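Local coordinates for Zn-dependent hydrolase, glyoxylase (Echinicola vietnamensis, PDB 6T5K), which probably hydrolyses beta-lactam antibiotics, carbapenems among them, to substituted beta-amino acids with the help of two zinc ions, as a class B metallo-beta-lactamase, at residues A121-L126 against G140-L145; A153-Y158 against Y171-Q176; A67-T72 against L91-V96. One frame throughout, in Å; residues are numbered along the deposited sequence. Where two conformers were deposited one is given.

Interaction 1: A121-L126 against G140-L145; sequences AFKNTL and GFSDEL. With EDO (1,2-ethanediol), chain C.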
loop_
_atom_site.group_PDB
_atom_site.type_symbol
_atom_site.label_atom_id
_atom_site.label_comp_id
_atom_site.label_asym_id
_atom_site.label_seq_id
_atom_site.Cartn_x
_atom_site.Cartn_y
_atom_site.Cartn_z
ATOM N N ALA A 121 -8.462 1.791 7.850
ATOM C CA ALA A 121 -7.082 2.047 8.239
ATOM C C ALA A 121 -6.914 1.631 9.689
ATOM O O ALA A 121 -7.883 1.368 10.402
ATOM C CB ALA A 121 -6.726 3.522 8.058
ATOM N N PHE A 122 -5.661 1.536 10.112
ATOM C CA PHE A 122 -5.396 1.326 11.528
ATOM C C PHE A 122 -6.105 2.389 12.355
ATOM O O PHE A 122 -6.174 3.555 11.966
ATOM C CB PHE A 122 -3.896 1.443 11.756
ATOM C CG PHE A 122 -3.442 1.020 13.130
ATOM C CD1 PHE A 122 -3.769 -0.239 13.652
ATOM C CD2 PHE A 122 -2.654 1.846 13.868
ATOM C CE1 PHE A 122 -3.320 -0.626 14.909
ATOM C CE2 PHE A 122 -2.156 1.447 15.106
ATOM C CZ PHE A 122 -2.521 0.221 15.647
ATOM N N LYS A 123 -6.588 1.994 13.528
ATOM C CA LYS A 123 -7.343 2.921 14.365
ATOM C C LYS A 123 -6.608 4.242 14.559
ATOM O O LYS A 123 -7.220 5.315 14.514
ATOM C CB LYS A 123 -7.662 2.258 15.711
ATOM C CG LYS A 123 -6.453 1.757 16.482
ATOM C CD LYS A 123 -6.849 0.967 17.735
ATOM C CE LYS A 123 -5.628 0.357 18.382
ATOM N NZ LYS A 123 -5.921 -0.435 19.620
ATOM N N ASN A 124 -5.293 4.195 14.772
ATOM C CA ASN A 124 -4.558 5.425 15.020
ATOM C C ASN A 124 -4.347 6.247 13.766
ATOM O O ASN A 124 -4.098 7.450 13.880
ATOM C CB ASN A 124 -3.268 5.151 15.776
ATOM C CG ASN A 124 -3.548 4.780 17.213
ATOM O OD1 ASN A 124 -4.668 4.999 17.731
ATOM N ND2 ASN A 124 -2.558 4.228 17.873
ATOM N N THR A 125 -4.460 5.639 12.578
ATOM C CA THR A 125 -4.413 6.433 11.351
ATOM C C THR A 125 -5.579 7.400 11.276
ATOM O O THR A 125 -5.419 8.532 10.796
ATOM C CB THR A 125 -4.422 5.497 10.152
ATOM O OG1 THR A 125 -3.315 4.593 10.278
ATOM C CG2 THR A 125 -4.318 6.268 8.844
ATOM N N LEU A 126 -6.746 7.008 11.782
ATOM C CA LEU A 126 -7.885 7.922 11.754
ATOM C C LEU A 126 -7.589 9.188 12.552
ATOM O O LEU A 126 -7.795 10.306 12.069
ATOM C CB LEU A 126 -9.122 7.229 12.299
ATOM C CG LEU A 126 -9.856 6.354 11.275
ATOM C CD1 LEU A 126 -9.043 5.158 10.851
ATOM C CD2 LEU A 126 -11.196 5.910 11.854
ATOM N N GLY A 140 -11.815 2.204 11.372
ATOM C CA GLY A 140 -10.558 1.815 11.968
ATOM C C GLY A 140 -10.584 0.366 12.415
ATOM O O GLY A 140 -11.639 -0.197 12.700
ATOM N N PHE A 141 -9.402 -0.233 12.474
ATOM C CA PHE A 141 -9.250 -1.568 13.027
ATOM C C PHE A 141 -8.053 -1.590 13.970
ATOM O O PHE A 141 -7.144 -0.770 13.874
ATOM C CB PHE A 141 -9.086 -2.619 11.932
ATOM C CG PHE A 141 -7.801 -2.535 11.191
ATOM C CD1 PHE A 141 -6.685 -3.236 11.628
ATOM C CD2 PHE A 141 -7.691 -1.756 10.055
ATOM C CE1 PHE A 141 -5.477 -3.168 10.916
ATOM C CE2 PHE A 141 -6.479 -1.668 9.356
ATOM C CZ PHE A 141 -5.391 -2.391 9.777
ATOM N N SER A 142 -8.051 -2.529 14.905
ATOM C CA SER A 142 -7.064 -2.400 15.960
ATOM C C SER A 142 -5.872 -3.315 15.769
ATOM O O SER A 142 -4.862 -3.152 16.448
ATOM C CB SER A 142 -7.674 -2.752 17.302
ATOM O OG SER A 142 -6.645 -2.883 18.250
ATOM N N ASP A 143 -5.923 -4.259 14.856
ATOM C CA ASP A 143 -5.058 -5.422 14.859
ATOM C C ASP A 143 -4.852 -6.061 13.500
ATOM O O ASP A 143 -3.725 -5.922 12.945
ATOM C CB ASP A 143 -5.766 -6.400 15.799
ATOM C CG ASP A 143 -7.309 -6.308 15.710
ATOM O OD1 ASP A 143 -7.815 -5.218 15.395
ATOM O OD2 ASP A 143 -7.995 -7.369 15.929
ATOM N N GLU A 144 -5.877 -6.869 13.098
ATOM C CA GLU A 144 -5.972 -7.488 11.776
ATOM C C GLU A 144 -7.393 -7.433 11.230
ATOM O O GLU A 144 -8.326 -7.966 11.835
ATOM C CB GLU A 144 -5.457 -8.939 11.732
ATOM C CG GLU A 144 -5.655 -9.588 10.304
ATOM C CD GLU A 144 -4.875 -10.885 10.065
ATOM O OE1 GLU A 144 -3.643 -10.831 9.899
ATOM O OE2 GLU A 144 -5.498 -11.972 10.006
ATOM N N LEU A 145 -7.493 -6.978 9.996
ATOM C CA LEU A 145 -8.728 -6.765 9.274
ATOM C C LEU A 145 -8.730 -7.717 8.087
ATOM O O LEU A 145 -7.713 -7.847 7.381
ATOM C CB LEU A 145 -8.759 -5.338 8.769
ATOM C CG LEU A 145 -9.904 -4.927 7.849
ATOM C CD1 LEU A 145 -11.195 -4.900 8.614
ATOM C CD2 LEU A 145 -9.623 -3.583 7.192
HETATM C C1 EDO C . -4.576 -14.768 8.323
HETATM O O1 EDO C . -4.272 -14.174 9.577
HETATM C C2 EDO C . -3.672 -14.250 7.212
HETATM O O2 EDO C . -2.282 -14.349 7.590
#

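Interaction 2: A153-Y158 against Y171-Q176; sequences AVFVHY and YFPDDQ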
loop_
_atom_site.group_PDB
_atom_site.type_symbol
_atom_site.label_atom_id
_atom_site.label_comp_id
_atom_site.label_asym_id
_atom_site.label_seq_id
_atom_site.Cartn_x
_atom_site.Cartn_y
_atom_site.Cartn_z
ATOM N N ALA A 153 -9.559 -13.283 0.018
ATOM C CA ALA A 153 -9.495 -12.156 0.926
ATOM C C ALA A 153 -8.089 -11.588 0.937
ATOM O O ALA A 153 -7.117 -12.272 0.605
ATOM C CB ALA A 153 -9.859 -12.573 2.354
ATOM N N VAL A 154 -7.984 -10.330 1.349
ATOM C CA VAL A 154 -6.719 -9.685 1.650
ATOM C C VAL A 154 -6.805 -9.276 3.110
ATOM O O VAL A 154 -7.883 -8.982 3.630
ATOM C CB VAL A 154 -6.452 -8.487 0.699
ATOM C CG1 VAL A 154 -7.528 -7.387 0.868
ATOM C CG2 VAL A 154 -5.003 -7.992 0.845
ATOM N N PHE A 155 -5.651 -9.249 3.768
ATOM C CA PHE A 155 -5.539 -9.032 5.203
ATOM C C PHE A 155 -4.715 -7.788 5.466
ATOM O O PHE A 155 -3.714 -7.536 4.794
ATOM C CB PHE A 155 -4.894 -10.273 5.837
ATOM C CG PHE A 155 -5.728 -11.505 5.625
ATOM C CD1 PHE A 155 -6.727 -11.841 6.522
ATOM C CD2 PHE A 155 -5.607 -12.238 4.454
ATOM C CE1 PHE A 155 -7.550 -12.922 6.292
ATOM C CE2 PHE A 155 -6.434 -13.308 4.209
ATOM C CZ PHE A 155 -7.389 -13.678 5.142
ATOM N N VAL A 156 -5.150 -6.998 6.431
ATOM C CA VAL A 156 -4.432 -5.797 6.812
ATOM C C VAL A 156 -3.995 -6.012 8.245
ATOM O O VAL A 156 -4.796 -6.480 9.061
ATOM C CB VAL A 156 -5.311 -4.536 6.678
ATOM C CG1 VAL A 156 -4.403 -3.317 6.621
ATOM C CG2 VAL A 156 -6.234 -4.617 5.478
ATOM N N HIS A 157 -2.719 -5.753 8.537
ATOM C CA HIS A 157 -2.173 -6.168 9.822
ATOM C C HIS A 157 -1.190 -5.145 10.342
ATOM O O HIS A 157 -0.347 -4.668 9.588
ATOM C CB HIS A 157 -1.490 -7.527 9.670
ATOM C CG HIS A 157 -1.257 -8.266 10.947
ATOM N ND1 HIS A 157 -1.816 -9.500 11.184
ATOM C CD2 HIS A 157 -0.492 -7.983 12.027
ATOM C CE1 HIS A 157 -1.405 -9.948 12.357
ATOM N NE2 HIS A 157 -0.615 -9.044 12.896
ATOM N N TYR A 158 -1.330 -4.814 11.630
ATOM C CA TYR A 158 -0.384 -3.963 12.339
ATOM C C TYR A 158 0.647 -4.821 13.064
ATOM O O TYR A 158 0.292 -5.663 13.900
ATOM C CB TYR A 158 -1.130 -3.073 13.337
ATOM C CG TYR A 158 -0.251 -2.106 14.053
ATOM C CD1 TYR A 158 0.337 -1.030 13.373
ATOM C CD2 TYR A 158 0.004 -2.252 15.419
ATOM C CE1 TYR A 158 1.151 -0.138 14.018
ATOM C CE2 TYR A 158 0.822 -1.350 16.084
ATOM C CZ TYR A 158 1.381 -0.299 15.378
ATOM O OH TYR A 158 2.179 0.579 16.033
ATOM N N TYR A 171 -1.546 -8.144 3.182
ATOM C CA TYR A 171 -1.053 -9.475 2.856
ATOM C C TYR A 171 -2.121 -10.211 2.068
ATOM O O TYR A 171 -3.265 -10.322 2.517
ATOM C CB TYR A 171 -0.755 -10.238 4.138
ATOM C CG TYR A 171 -0.382 -11.671 3.914
ATOM C CD1 TYR A 171 0.705 -12.043 3.115
ATOM C CD2 TYR A 171 -1.135 -12.670 4.501
ATOM C CE1 TYR A 171 1.020 -13.384 2.954
ATOM C CE2 TYR A 171 -0.831 -13.986 4.343
ATOM C CZ TYR A 171 0.244 -14.346 3.585
ATOM O OH TYR A 171 0.520 -15.684 3.445
ATOM N N PHE A 172 -1.738 -10.728 0.908
ATOM C CA PHE A 172 -2.643 -11.476 0.035
ATOM C C PHE A 172 -2.065 -12.869 -0.119
ATOM O O PHE A 172 -1.141 -13.082 -0.929
ATOM C CB PHE A 172 -2.772 -10.812 -1.321
ATOM C CG PHE A 172 -3.689 -11.534 -2.247
ATOM C CD1 PHE A 172 -5.018 -11.718 -1.922
ATOM C CD2 PHE A 172 -3.218 -12.074 -3.402
ATOM C CE1 PHE A 172 -5.870 -12.376 -2.785
ATOM C CE2 PHE A 172 -4.048 -12.722 -4.240
ATOM C CZ PHE A 172 -5.375 -12.890 -3.932
ATOM N N PRO A 173 -2.576 -13.841 0.623
ATOM C CA PRO A 173 -1.877 -15.118 0.700
ATOM C C PRO A 173 -1.961 -15.931 -0.574
ATOM O O PRO A 173 -1.056 -16.715 -0.866
ATOM C CB PRO A 173 -2.573 -15.827 1.868
ATOM C CG PRO A 173 -3.959 -15.173 1.943
ATOM C CD PRO A 173 -3.661 -13.728 1.623
ATOM N N ASP A 174 -3.021 -15.800 -1.361
ATOM C CA ASP A 174 -3.160 -16.691 -2.515
ATOM C C ASP A 174 -1.987 -16.571 -3.478
ATOM O O ASP A 174 -1.582 -17.568 -4.088
ATOM C CB ASP A 174 -4.456 -16.402 -3.248
ATOM C CG ASP A 174 -5.639 -16.760 -2.433
ATOM O OD1 ASP A 174 -5.876 -16.009 -1.475
ATOM O OD2 ASP A 174 -6.288 -17.788 -2.727
ATOM N N ASP A 175 -1.460 -15.366 -3.669
ATOM C CA ASP A 175 -0.296 -15.166 -4.523
ATOM C C ASP A 175 0.975 -14.959 -3.697
ATOM O O ASP A 175 2.030 -14.649 -4.283
ATOM C CB ASP A 175 -0.492 -13.935 -5.436
ATOM C CG ASP A 175 -1.601 -14.095 -6.467
ATOM O OD1 ASP A 175 -2.252 -15.156 -6.570
ATOM O OD2 ASP A 175 -1.831 -13.087 -7.187
ATOM N N GLN A 176 0.892 -15.045 -2.373
ATOM C CA GLN A 176 2.041 -14.807 -1.480
ATOM C C GLN A 176 2.677 -13.433 -1.782
ATOM O O GLN A 176 3.883 -13.283 -2.005
ATOM C CB GLN A 176 3.063 -15.960 -1.513
ATOM C CG GLN A 176 2.702 -17.113 -0.639
ATOM C CD GLN A 176 2.681 -16.788 0.904
ATOM O OE1 GLN A 176 3.237 -15.838 1.372
ATOM N NE2 GLN A 176 2.048 -17.666 1.666
HETATM O O HOH W 1 -7.857 -15.899 0.221
#

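Interaction 3: A67-T72 against L91-V96; sequences AVVFDT and LQVNAV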
loop_
_atom_site.group_PDB
_atom_site.type_symbol
_atom_site.label_atom_id
_atom_site.label_comp_id
_atom_site.label_asym_id
_atom_site.label_seq_id
_atom_site.Cartn_x
_atom_site.Cartn_y
_atom_site.Cartn_z
ATOM N N ALA A 67 -12.440 -5.848 -6.412
ATOM C CA ALA A 67 -11.129 -5.276 -6.165
ATOM C C ALA A 67 -11.067 -4.598 -4.807
ATOM O O ALA A 67 -12.055 -4.044 -4.310
ATOM C CB ALA A 67 -10.801 -4.245 -7.237
ATOM N N VAL A 68 -9.884 -4.672 -4.193
ATOM C CA VAL A 68 -9.557 -3.867 -3.021
ATOM C C VAL A 68 -8.275 -3.101 -3.302
ATOM O O VAL A 68 -7.333 -3.652 -3.868
ATOM C CB VAL A 68 -9.392 -4.762 -1.783
ATOM C CG1 VAL A 68 -8.785 -3.967 -0.633
ATOM C CG2 VAL A 68 -10.736 -5.418 -1.416
ATOM N N VAL A 69 -8.256 -1.822 -2.945
ATOM C CA VAL A 69 -7.114 -0.952 -3.199
ATOM C C VAL A 69 -6.392 -0.643 -1.890
ATOM O O VAL A 69 -7.024 -0.322 -0.880
ATOM C CB VAL A 69 -7.574 0.340 -3.894
ATOM C CG1 VAL A 69 -6.402 1.283 -4.110
ATOM C CG2 VAL A 69 -8.281 0.025 -5.197
ATOM N N PHE A 70 -5.068 -0.720 -1.930
ATOM C CA PHE A 70 -4.196 -0.308 -0.839
ATOM C C PHE A 70 -3.484 0.952 -1.277
ATOM O O PHE A 70 -2.738 0.928 -2.262
ATOM C CB PHE A 70 -3.164 -1.387 -0.512
ATOM C CG PHE A 70 -3.745 -2.539 0.250
ATOM C CD1 PHE A 70 -4.496 -3.497 -0.396
ATOM C CD2 PHE A 70 -3.581 -2.641 1.640
ATOM C CE1 PHE A 70 -5.052 -4.530 0.305
ATOM C CE2 PHE A 70 -4.163 -3.657 2.320
ATOM C CZ PHE A 70 -4.867 -4.623 1.646
ATOM N N ASP A 71 -3.732 2.028 -0.534
ATOM C CA ASP A 71 -3.232 3.382 -0.744
ATOM C C ASP A 71 -3.895 4.054 -1.938
ATOM O O ASP A 71 -4.174 3.425 -2.972
ATOM C CB ASP A 71 -1.717 3.447 -0.891
ATOM C CG ASP A 71 -0.983 3.274 0.425
ATOM O OD1 ASP A 71 -1.623 3.010 1.463
ATOM O OD2 ASP A 71 0.264 3.387 0.402
ATOM N N THR A 72 -4.154 5.317 -1.778
ATOM C CA THR A 72 -4.514 6.140 -2.917
ATOM C C THR A 72 -3.254 6.772 -3.494
ATOM O O THR A 72 -2.257 6.943 -2.782
ATOM C CB THR A 72 -5.460 7.269 -2.510
ATOM O OG1 THR A 72 -4.791 8.215 -1.666
ATOM C CG2 THR A 72 -6.659 6.737 -1.764
ATOM N N LEU A 91 -15.225 -3.604 -12.646
ATOM C CA LEU A 91 -14.907 -4.188 -11.351
ATOM C C LEU A 91 -15.717 -3.541 -10.247
ATOM O O LEU A 91 -15.927 -2.324 -10.246
ATOM C CB LEU A 91 -13.426 -3.993 -11.048
ATOM C CG LEU A 91 -12.563 -4.789 -12.030
ATOM C CD1 LEU A 91 -11.106 -4.385 -11.873
ATOM C CD2 LEU A 91 -12.734 -6.283 -11.835
ATOM N N GLN A 92 -16.165 -4.363 -9.306
ATOM C CA GLN A 92 -16.738 -3.857 -8.066
ATOM C C GLN A 92 -15.609 -3.553 -7.085
ATOM O O GLN A 92 -14.856 -4.455 -6.699
ATOM C CB GLN A 92 -17.668 -4.911 -7.481
ATOM C CG GLN A 92 -18.282 -4.546 -6.172
ATOM C CD GLN A 92 -19.196 -5.625 -5.658
ATOM O OE1 GLN A 92 -20.291 -5.825 -6.180
ATOM N NE2 GLN A 92 -18.752 -6.332 -4.631
ATOM N N VAL A 93 -15.469 -2.291 -6.702
ATOM C CA VAL A 93 -14.413 -1.870 -5.788
ATOM C C VAL A 93 -14.993 -1.933 -4.382
ATOM O O VAL A 93 -15.873 -1.160 -4.010
ATOM C CB VAL A 93 -13.860 -0.484 -6.128
ATOM C CG1 VAL A 93 -12.705 -0.188 -5.219
ATOM C CG2 VAL A 93 -13.463 -0.450 -7.597
ATOM N N ASN A 94 -14.508 -2.885 -3.604
ATOM C CA ASN A 94 -15.098 -3.164 -2.304
ATOM C C ASN A 94 -14.587 -2.261 -1.201
ATOM O O ASN A 94 -15.319 -2.002 -0.244
ATOM C CB ASN A 94 -14.756 -4.590 -1.872
ATOM C CG ASN A 94 -15.442 -5.641 -2.706
ATOM O OD1 ASN A 94 -16.395 -5.359 -3.422
ATOM N ND2 ASN A 94 -14.969 -6.870 -2.610
ATOM N N ALA A 95 -13.342 -1.813 -1.282
ATOM C CA ALA A 95 -12.757 -1.087 -0.167
ATOM C C ALA A 95 -11.457 -0.469 -0.625
ATOM O O ALA A 95 -10.835 -0.930 -1.592
ATOM C CB ALA A 95 -12.491 -2.012 1.030
ATOM N N VAL A 96 -11.056 0.575 0.098
ATOM C CA VAL A 96 -9.718 1.129 0.025
ATOM C C VAL A 96 -9.122 1.120 1.427
ATOM O O VAL A 96 -9.832 1.340 2.414
ATOM C CB VAL A 96 -9.697 2.540 -0.594
ATOM C CG1 VAL A 96 -10.553 3.523 0.203
ATOM C CG2 VAL A 96 -8.262 3.035 -0.713
#

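Interaction 1: A121-L126 against G140-L145
F141 slides its ring under the backbone that leads from A121 into F122. Its chi1 of 69° tucks CG between its own N and carbonyl carbon, which swings the ring across to the neighbouring strand; CE2 then lies 3.4 Å from F122 N, and F122 CA sits over one face of the ring in a CH-pi contact, 20° off the normal. L145 CB covers the opposite face toward its rim, so the ring is sandwiched between the first segment and its own chain. With CG anti to the backbone N (chi1 -170°), the F122 ring stands beside the turn after F141 and offers an edge, CE1 lying 3.3 Å from S142 O close to the ring plane. K123 CG rests over the centre of one face of this ring, and Y158 stacks with it.

K123 runs alongside and on past S142. Beyond CG its chain is fully extended, CD passing alongside S142 CA and CB; in the conformer given, NZ reaches S142 OG at 2.9 Å in a hydrogen bond, which the second deposited position of S142 makes doubtful. L126, one turn into the helix, turns both methyls onto the backbone of G140, with CD2 3.8 Å from G140 N.

Two backbone hydrogen bonds tie the segments together: F141 N to A121 O at 3.0 Å, and K123 N to F141 O at 2.8 Å. In the conformer given, E144 OE2 accepts a hydrogen bond of 2.6 Å from O1 of a 1,2-ethanediol, probably left from crystallisation, and OE1 is hydrogen-bonded to H157 ND1. F122 holds the N-cap position of helix 123-131. The whole is a parallel strand pair joined by a beta-alpha-beta crossover, at the edge of one sheet of the metallo-beta-lactamase fold.

Interaction 2: A153-Y158 against Y171-Q176
A153 meets the second strand through its backbone: its O lies 3.3 Å from CD1 of F172, near the plane of that ring and at its edge. On its other side, A153 N donates to a water that in turn donates to D174 OD1 at 2.6 Å, bridging the two segments; the second carboxylate oxygen, D174 OD2, forms a salt bridge with K152. V154 follows, in the conformer given, with CG2 anti to its backbone N, a setting that lays this methyl 3.4 Å from Y171 O and beside F172 CB.

F155 is the centre of the contact. Its N donates to Y171 O at 2.9 Å, and Y171 N returns a bond to F155 O of 2.8 Å, bent only to 162° and lying in the carbonyl plane; together they make an antiparallel hydrogen-bonded pair. The two side chains leave on the same face of the sheet. The F155 ring, CG beside its own N (chi1 -61°), leans toward P173, CD2 coming 3.7 Å from P173 CD while Y171 O lies at the ring edge. Ring and pyrrolidine cross at about a right angle. The Y171 ring turns away from F155, with P173 N over the centre of one of its faces, and stacks with Y213.

This is the pairing of strands 152-157 and 169-172, a beta hairpin with a long connection, in the five-stranded mixed sheet of the metallo-beta-lactamase fold.

Interaction 3: A67-T72 against L91-V96
V96 packs beside V69 and T72. Its CB sits 3.9 Å from V69 O, and CG2, anti to the backbone N, comes closer to that oxygen, at 3.6 Å. The same methyl then reaches T72 CG2 at 4.2 Å. L109 and F112 of helix 109-114 pack on V96 and T72 alike.

V93 and V69 share this face, CG1 of V93 against CG2 of V69, and L86 of helix 76-88 covers both. V68 points to the other face; its side chain crosses that of N94 at about a right angle, CG2 lying 4.1 Å from N94 CB.

The backbones run parallel, 19° apart. N94 N points almost straight at A67 O, 2.8 Å away with a C=O...N angle of 170°, while A67 N is hydrogen-bonded to Q92 O, and V69 N to A95 O at 3.0 Å. A95 N is buried with no partner in the model. The N94 amide is gripped at both ends: OD1 takes a bond from Q92 NE2, and ND2 gives to E66 and K148. The T72 side chain lies about 7 Å from that of the zinc ligand D104. Strand 66-70, helix 76-88 and strand 92-98 form a beta-alpha-beta unit of the metallo-beta-lactamase fold.

Along the chain the contacts close one after another: interaction 3, then 1, then 2. Interactions 1 and 3 pair strands of the same eight-stranded sheet, their centres about 17 Å apart without touching. Interaction 2, its centre about 15 Å from that of interaction 1, belongs to the five-stranded sheet, and 140-145 passes from one sheet to the other: L145 O probably accepts a hydrogen bond from V156 N, and F141 packs on V156. Interactions 2 and 3, centres about 14 Å apart, face each other across the interior, where V154 and V156 press on F70 and V154 on V68. The three tie together both sheets of the alpha-beta/beta-alpha sandwich that carries the two zinc ions.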